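Local coordinates for KLLA0E02245p (Kluyveromyces lactis, PDB 4GPS), which removes NAD caps from RNA, hydrolyses methylguanosine-capped RNA 5' ends and degrades RNA in the 5'-3' direction, using a divalent metal cation, at residues C92-N97 / H258-S263; R182-D187 / I210-D215. All blocks are in the same frame, centred on the assembly; numbering follows the deposited sequence.

Interaction 1 of 2, residues C92-N97 / H258-S263; sequences CSYIIN and HELYYS
Cys92 pairs with Tyr262, and Tyr94 with Leu260, in an antiparallel β-strand pairing that joins the end of strand 86-95 to the beginning of strand 259-268. Both are hydrogen-bonded pairs. Cys92 N and Tyr262 O, like Tyr262 N and Cys92 O, are 2.9 Å apart, and Tyr94 N reaches Leu260 O at 2.8 Å in a nearly straight bond (165° at the hydrogen). Ser93 and Tyr261 form the non-hydrogen-bonded pair between them, where Ser93 CA makes a C-H···O contact of 3.1 Å with Leu260 O.

Apolar packing gathers Cys92, Tyr94, Leu260 and Tyr262 on one face, where Ile159 of helix 156-167 touches Cys92, Tyr94 and Tyr262. Leu260 also touches Glu280, a probable substrate ligand. Tyr94 CB sits at the edge of the Tyr262 ring, 4.2 Å from CE2.

On the other face Glu259 stretches out alongside Ile95, its CG 3.8 Å from Ile95 CD1, and its carboxylate makes a weak, long ion pair with Arg108. An alanine in place of Glu259 is likely to leave that flank of Ile95 uncovered and Arg108 without this distant charge. Further along, Ser93 CB meets the edge of the Tyr261 ring, 4.1 Å from CD1.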
loop_
_atom_site.group_PDB
_atom_site.type_symbol
_atom_site.label_atom_id
_atom_site.label_comp_id
_atom_site.label_asym_id
_atom_site.label_seq_id
_atom_site.Cartn_x
_atom_site.Cartn_y
_atom_site.Cartn_z
ATOM N N CYS A 92 -6.532 -11.047 -10.533
ATOM C CA CYS A 92 -6.896 -10.912 -11.927
ATOM C C CYS A 92 -5.902 -10.089 -12.695
ATOM O O CYS A 92 -5.254 -9.204 -12.143
ATOM C CB CYS A 92 -8.274 -10.285 -12.085
ATOM S SG CYS A 92 -8.374 -8.605 -11.502
ATOM N N SER A 93 -5.755 -10.420 -13.969
ATOM C CA SER A 93 -4.869 -9.669 -14.824
ATOM C C SER A 93 -5.780 -8.881 -15.762
ATOM O O SER A 93 -6.814 -9.366 -16.239
ATOM C CB SER A 93 -3.904 -10.586 -15.581
ATOM O OG SER A 93 -4.555 -11.729 -16.063
ATOM N N TYR A 94 -5.416 -7.631 -15.962
ATOM C CA TYR A 94 -6.194 -6.758 -16.785
ATOM C C TYR A 94 -5.387 -6.438 -18.038
ATOM O O TYR A 94 -4.378 -5.734 -17.959
ATOM C CB TYR A 94 -6.523 -5.503 -15.959
ATOM C CG TYR A 94 -7.072 -4.334 -16.745
ATOM C CD1 TYR A 94 -7.868 -4.534 -17.877
ATOM C CD2 TYR A 94 -6.831 -3.023 -16.334
ATOM C CE1 TYR A 94 -8.406 -3.470 -18.574
ATOM C CE2 TYR A 94 -7.371 -1.951 -17.022
ATOM C CZ TYR A 94 -8.160 -2.186 -18.137
ATOM O OH TYR A 94 -8.741 -1.129 -18.787
ATOM N N ILE A 95 -5.812 -6.982 -19.180
ATOM C CA ILE A 95 -5.130 -6.736 -20.466
ATOM C C ILE A 95 -5.760 -5.439 -20.987
ATOM O O ILE A 95 -6.891 -5.457 -21.462
ATOM C CB ILE A 95 -5.406 -7.881 -21.505
ATOM C CG1 ILE A 95 -5.839 -9.174 -20.789
ATOM C CG2 ILE A 95 -4.155 -8.116 -22.369
ATOM C CD1 ILE A 95 -4.778 -9.775 -19.888
ATOM N N ILE A 96 -5.046 -4.323 -20.905
ATOM C CA ILE A 96 -5.629 -3.043 -21.305
ATOM C C ILE A 96 -6.234 -2.897 -22.703
ATOM O O ILE A 96 -7.247 -2.217 -22.864
ATOM C CB ILE A 96 -4.635 -1.871 -21.139
ATOM C CG1 ILE A 96 -4.006 -1.880 -19.743
ATOM C CG2 ILE A 96 -5.368 -0.553 -21.355
ATOM C CD1 ILE A 96 -2.810 -2.807 -19.627
ATOM N N ASN A 97 -5.629 -3.511 -23.713
ATOM C CA ASN A 97 -6.145 -3.379 -25.075
ATOM C C ASN A 97 -7.337 -4.261 -25.402
ATOM O O ASN A 97 -8.052 -4.015 -26.378
ATOM C CB ASN A 97 -5.029 -3.636 -26.080
ATOM C CG ASN A 97 -3.785 -2.840 -25.762
ATOM O OD1 ASN A 97 -3.854 -1.627 -25.524
ATOM N ND2 ASN A 97 -2.632 -3.517 -25.746
ATOM N N HIS A 258 -0.129 -3.140 -22.935
ATOM C CA HIS A 258 0.444 -3.772 -21.754
ATOM C C HIS A 258 -0.550 -4.596 -20.921
ATOM O O HIS A 258 -1.603 -5.023 -21.417
ATOM C CB HIS A 258 1.116 -2.717 -20.867
ATOM C CG HIS A 258 2.495 -2.337 -21.318
ATOM N ND1 HIS A 258 3.325 -1.522 -20.575
ATOM C CD2 HIS A 258 3.198 -2.676 -22.428
ATOM C CE1 HIS A 258 4.478 -1.376 -21.205
ATOM N NE2 HIS A 258 4.428 -2.066 -22.332
ATOM N N GLU A 259 -0.213 -4.804 -19.646
ATOM C CA GLU A 259 -1.038 -5.616 -18.746
ATOM C C GLU A 259 -0.727 -5.340 -17.261
ATOM O O GLU A 259 0.410 -5.053 -16.892
ATOM C CB GLU A 259 -0.789 -7.090 -19.082
ATOM C CG GLU A 259 -1.703 -8.096 -18.428
ATOM C CD GLU A 259 -1.483 -9.512 -18.978
ATOM O OE1 GLU A 259 -2.094 -10.474 -18.456
ATOM O OE2 GLU A 259 -0.699 -9.667 -19.939
ATOM N N LEU A 260 -1.750 -5.431 -16.417
ATOM C CA LEU A 260 -1.604 -5.203 -14.983
ATOM C C LEU A 260 -2.139 -6.395 -14.182
ATOM O O LEU A 260 -3.043 -7.110 -14.625
ATOM C CB LEU A 260 -2.346 -3.926 -14.596
ATOM C CG LEU A 260 -1.791 -2.688 -15.309
ATOM C CD1 LEU A 260 -2.802 -1.572 -15.283
ATOM C CD2 LEU A 260 -0.480 -2.268 -14.654
ATOM N N TYR A 261 -1.580 -6.615 -13.004
ATOM C CA TYR A 261 -2.013 -7.732 -12.181
ATOM C C TYR A 261 -2.438 -7.259 -10.774
ATOM O O TYR A 261 -1.761 -6.455 -10.136
ATOM C CB TYR A 261 -0.898 -8.767 -12.098
ATOM C CG TYR A 261 -1.288 -10.008 -11.341
ATOM C CD1 TYR A 261 -1.993 -11.047 -11.960
ATOM C CD2 TYR A 261 -0.970 -10.141 -9.985
ATOM C CE1 TYR A 261 -2.366 -12.177 -11.247
ATOM C CE2 TYR A 261 -1.337 -11.266 -9.267
ATOM C CZ TYR A 261 -2.031 -12.275 -9.893
ATOM O OH TYR A 261 -2.401 -13.361 -9.147
ATOM N N TYR A 262 -3.571 -7.765 -10.301
ATOM C CA TYR A 262 -4.112 -7.356 -9.018
ATOM C C TYR A 262 -4.479 -8.509 -8.090
ATOM O O TYR A 262 -5.043 -9.540 -8.508
ATOM C CB TYR A 262 -5.373 -6.540 -9.241
ATOM C CG TYR A 262 -5.205 -5.302 -10.062
ATOM C CD1 TYR A 262 -4.663 -4.131 -9.509
ATOM C CD2 TYR A 262 -5.644 -5.269 -11.385
ATOM C CE1 TYR A 262 -4.573 -2.950 -10.252
ATOM C CE2 TYR A 262 -5.563 -4.096 -12.143
ATOM C CZ TYR A 262 -5.032 -2.940 -11.565
ATOM O OH TYR A 262 -5.026 -1.772 -12.285
ATOM N N SER A 263 -4.181 -8.311 -6.813
ATOM C CA SER A 263 -4.509 -9.291 -5.803
ATOM C C SER A 263 -5.595 -8.621 -4.984
ATOM O O SER A 263 -5.454 -7.470 -4.601
ATOM C CB SER A 263 -3.300 -9.573 -4.924
ATOM O OG SER A 263 -3.625 -10.402 -3.817
#

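Interaction 2 of 2, residues R182-D187 / I210-D215; sequences RHHIID and ILISVD
His184 and Ile212 are brought together by their first torsions. CB of His184 points toward the strand, and the torsion sets the imidazole beside its backbone N (chi1 -56°), where it meets Val214; in Ile212 the branch methyl CG2 is anti to the backbone N, while CG1 lies anti to the carbonyl carbon, beside the backbone N (chi1 -59°). Each branch of the isoleucine thereby gains its own partner. CG2 rests on His184 CB at 3.8 Å, as the two side chains slide past one another in opposite directions, and the longer arm ends with CD1 3.8 Å from Ile185 CD1, the two isoleucines meeting at about a right angle. Beyond Ile212 the imidazole and the side chain of Val214 cross at a slant, the ring meeting both methyls near the end of the segment.

This is helix-on-sheet packing within the PD-(D/E)XK nuclease fold. Helix 182-190 directly follows strand 176-181, which runs parallel to strand 210-213, and then lies across the latter: the short axes make an angle of 87° and approach to 8.7 Å, unlike the near alignment of helix and strand familiar from many α/β proteins. The contact is small, with 207 Å² buried over both sides, and wholly one of van der Waals packing.

Neighbouring strands enlarge it, since Leu200 of strand 198-204 touches both His184 and Val214, and Leu275 of strand 273-285 meets Ile185. The start of the helix faces the metal site, where Arg182 forms a salt bridge with the metal ligand Glu293; a bound citrate, probably from the crystallisation liquor but possibly marking a pocket, accepts hydrogen bonds from Arg182 NE and His183 ND1. Farther along the helix, Asp187 OD1 makes a salt bridge to Arg313 of helix 305-319.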
loop_
_atom_site.group_PDB
_atom_site.type_symbol
_atom_site.label_atom_id
_atom_site.label_comp_id
_atom_site.label_asym_id
_atom_site.label_seq_id
_atom_site.Cartn_x
_atom_site.Cartn_y
_atom_site.Cartn_z
ATOM N N ARG A 182 -5.549 -0.353 -2.388
ATOM C CA ARG A 182 -4.567 -0.277 -1.319
ATOM C C ARG A 182 -3.989 1.136 -1.101
ATOM O O ARG A 182 -3.770 1.559 0.030
ATOM C CB ARG A 182 -3.426 -1.249 -1.587
ATOM C CG ARG A 182 -2.409 -1.257 -0.473
ATOM C CD ARG A 182 -1.415 -2.370 -0.650
ATOM N NE ARG A 182 -0.743 -2.177 -1.910
ATOM C CZ ARG A 182 0.272 -2.916 -2.309
ATOM N NH1 ARG A 182 0.726 -3.886 -1.528
ATOM N NH2 ARG A 182 0.816 -2.699 -3.493
ATOM N N HIS A 183 -3.742 1.854 -2.190
ATOM C CA HIS A 183 -3.195 3.204 -2.138
ATOM C C HIS A 183 -3.919 4.101 -1.124
ATOM O O HIS A 183 -3.278 4.844 -0.390
ATOM C CB HIS A 183 -3.264 3.855 -3.535
ATOM C CG HIS A 183 -2.323 4.999 -3.706
ATOM N ND1 HIS A 183 -1.002 4.828 -4.071
ATOM C CD2 HIS A 183 -2.478 6.327 -3.473
ATOM C CE1 HIS A 183 -0.383 5.998 -4.052
ATOM N NE2 HIS A 183 -1.254 6.925 -3.692
ATOM N N HIS A 184 -5.248 4.048 -1.081
ATOM C CA HIS A 184 -5.979 4.908 -0.150
ATOM C C HIS A 184 -5.915 4.452 1.286
ATOM O O HIS A 184 -6.047 5.282 2.184
ATOM C CB HIS A 184 -7.438 5.069 -0.551
ATOM C CG HIS A 184 -7.615 5.589 -1.935
ATOM N ND1 HIS A 184 -6.868 6.638 -2.430
ATOM C CD2 HIS A 184 -8.397 5.165 -2.953
ATOM C CE1 HIS A 184 -7.176 6.831 -3.700
ATOM N NE2 HIS A 184 -8.100 5.950 -4.042
ATOM N N ILE A 185 -5.735 3.148 1.516
ATOM C CA ILE A 185 -5.635 2.691 2.882
ATOM C C ILE A 185 -4.255 3.188 3.333
ATOM O O ILE A 185 -4.106 3.773 4.397
ATOM C CB ILE A 185 -5.769 1.140 3.007
ATOM C CG1 ILE A 185 -7.132 0.659 2.458
ATOM C CG2 ILE A 185 -5.693 0.757 4.456
ATOM C CD1 ILE A 185 -8.309 1.376 3.110
ATOM N N ILE A 186 -3.244 2.998 2.511
ATOM C CA ILE A 186 -1.951 3.501 2.887
ATOM C C ILE A 186 -2.040 5.030 3.184
ATOM O O ILE A 186 -1.532 5.489 4.219
ATOM C CB ILE A 186 -0.896 3.217 1.780
ATOM C CG1 ILE A 186 -0.654 1.719 1.686
ATOM C CG2 ILE A 186 0.443 3.914 2.096
ATOM C CD1 ILE A 186 -0.115 1.294 0.337
ATOM N N ASP A 187 -2.697 5.809 2.315
ATOM C CA ASP A 187 -2.779 7.259 2.536
ATOM C C ASP A 187 -3.378 7.595 3.899
ATOM O O ASP A 187 -2.897 8.489 4.587
ATOM C CB ASP A 187 -3.639 7.998 1.481
ATOM C CG ASP A 187 -3.012 8.030 0.083
ATOM O OD1 ASP A 187 -1.764 8.140 -0.045
ATOM O OD2 ASP A 187 -3.799 7.956 -0.900
ATOM N N ILE A 210 -18.642 0.261 3.152
ATOM C CA ILE A 210 -18.147 1.545 2.668
ATOM C C ILE A 210 -17.099 1.462 1.555
ATOM O O ILE A 210 -16.076 0.782 1.676
ATOM C CB ILE A 210 -17.560 2.351 3.851
ATOM C CG1 ILE A 210 -18.644 2.572 4.911
ATOM C CG2 ILE A 210 -17.018 3.686 3.365
ATOM C CD1 ILE A 210 -18.143 3.022 6.257
ATOM N N LEU A 211 -17.354 2.191 0.475
ATOM C CA LEU A 211 -16.442 2.219 -0.652
ATOM C C LEU A 211 -15.608 3.477 -0.594
ATOM O O LEU A 211 -16.150 4.567 -0.528
ATOM C CB LEU A 211 -17.232 2.211 -1.962
ATOM C CG LEU A 211 -16.402 2.328 -3.240
ATOM C CD1 LEU A 211 -15.440 1.166 -3.339
ATOM C CD2 LEU A 211 -17.334 2.336 -4.447
ATOM N N ILE A 212 -14.290 3.329 -0.613
ATOM C CA ILE A 212 -13.385 4.482 -0.597
ATOM C C ILE A 212 -12.934 4.764 -2.029
ATOM O O ILE A 212 -12.679 3.824 -2.790
ATOM C CB ILE A 212 -12.116 4.194 0.243
ATOM C CG1 ILE A 212 -12.507 3.839 1.673
ATOM C CG2 ILE A 212 -11.187 5.406 0.223
ATOM C CD1 ILE A 212 -11.338 3.655 2.608
ATOM N N SER A 213 -12.847 6.043 -2.390
ATOM C CA SER A 213 -12.379 6.465 -3.722
ATOM C C SER A 213 -11.869 7.921 -3.667
ATOM O O SER A 213 -11.820 8.505 -2.599
ATOM C CB SER A 213 -13.492 6.321 -4.767
ATOM O OG SER A 213 -14.625 7.110 -4.438
ATOM N N VAL A 214 -11.472 8.499 -4.792
ATOM C CA VAL A 214 -10.978 9.875 -4.791
ATOM C C VAL A 214 -11.626 10.762 -5.821
ATOM O O VAL A 214 -12.408 10.289 -6.638
ATOM C CB VAL A 214 -9.479 9.960 -5.115
ATOM C CG1 VAL A 214 -8.671 10.114 -3.851
ATOM C CG2 VAL A 214 -9.063 8.747 -5.932
ATOM N N ASP A 215 -11.228 12.042 -5.781
ATOM C CA ASP A 215 -11.656 13.116 -6.699
ATOM C C ASP A 215 -13.039 13.697 -6.401
ATOM O O ASP A 215 -13.420 14.737 -6.952
ATOM C CB ASP A 215 -11.618 12.631 -8.159
ATOM C CG ASP A 215 -11.017 13.658 -9.115
ATOM O OD1 ASP A 215 -11.293 14.878 -8.978
ATOM O OD2 ASP A 215 -10.278 13.226 -10.027
#

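How the interactions relate
From the N terminus, the chain first lays down residues 92-97, which wait 160 residues for their partner at 258-263. Interaction 2 opens and closes inside that long excursion, its segments 182-187 and 210-215 separated by 22 residues, so the two contacts nest and do not cross. They illustrate two ways of building one fold: distant strands joined edge to edge, and a helix laid on a strand close to it in sequence. The centres of interactions 1 and 2 are about 20 Å apart, and the nearest atoms of interactions 1 and 2 about 7 Å apart, without touching. Strand 273-285 connects them, pairing with strand 259-268 of interaction 1 and with strand 176-181, which leads into the helix of interaction 2.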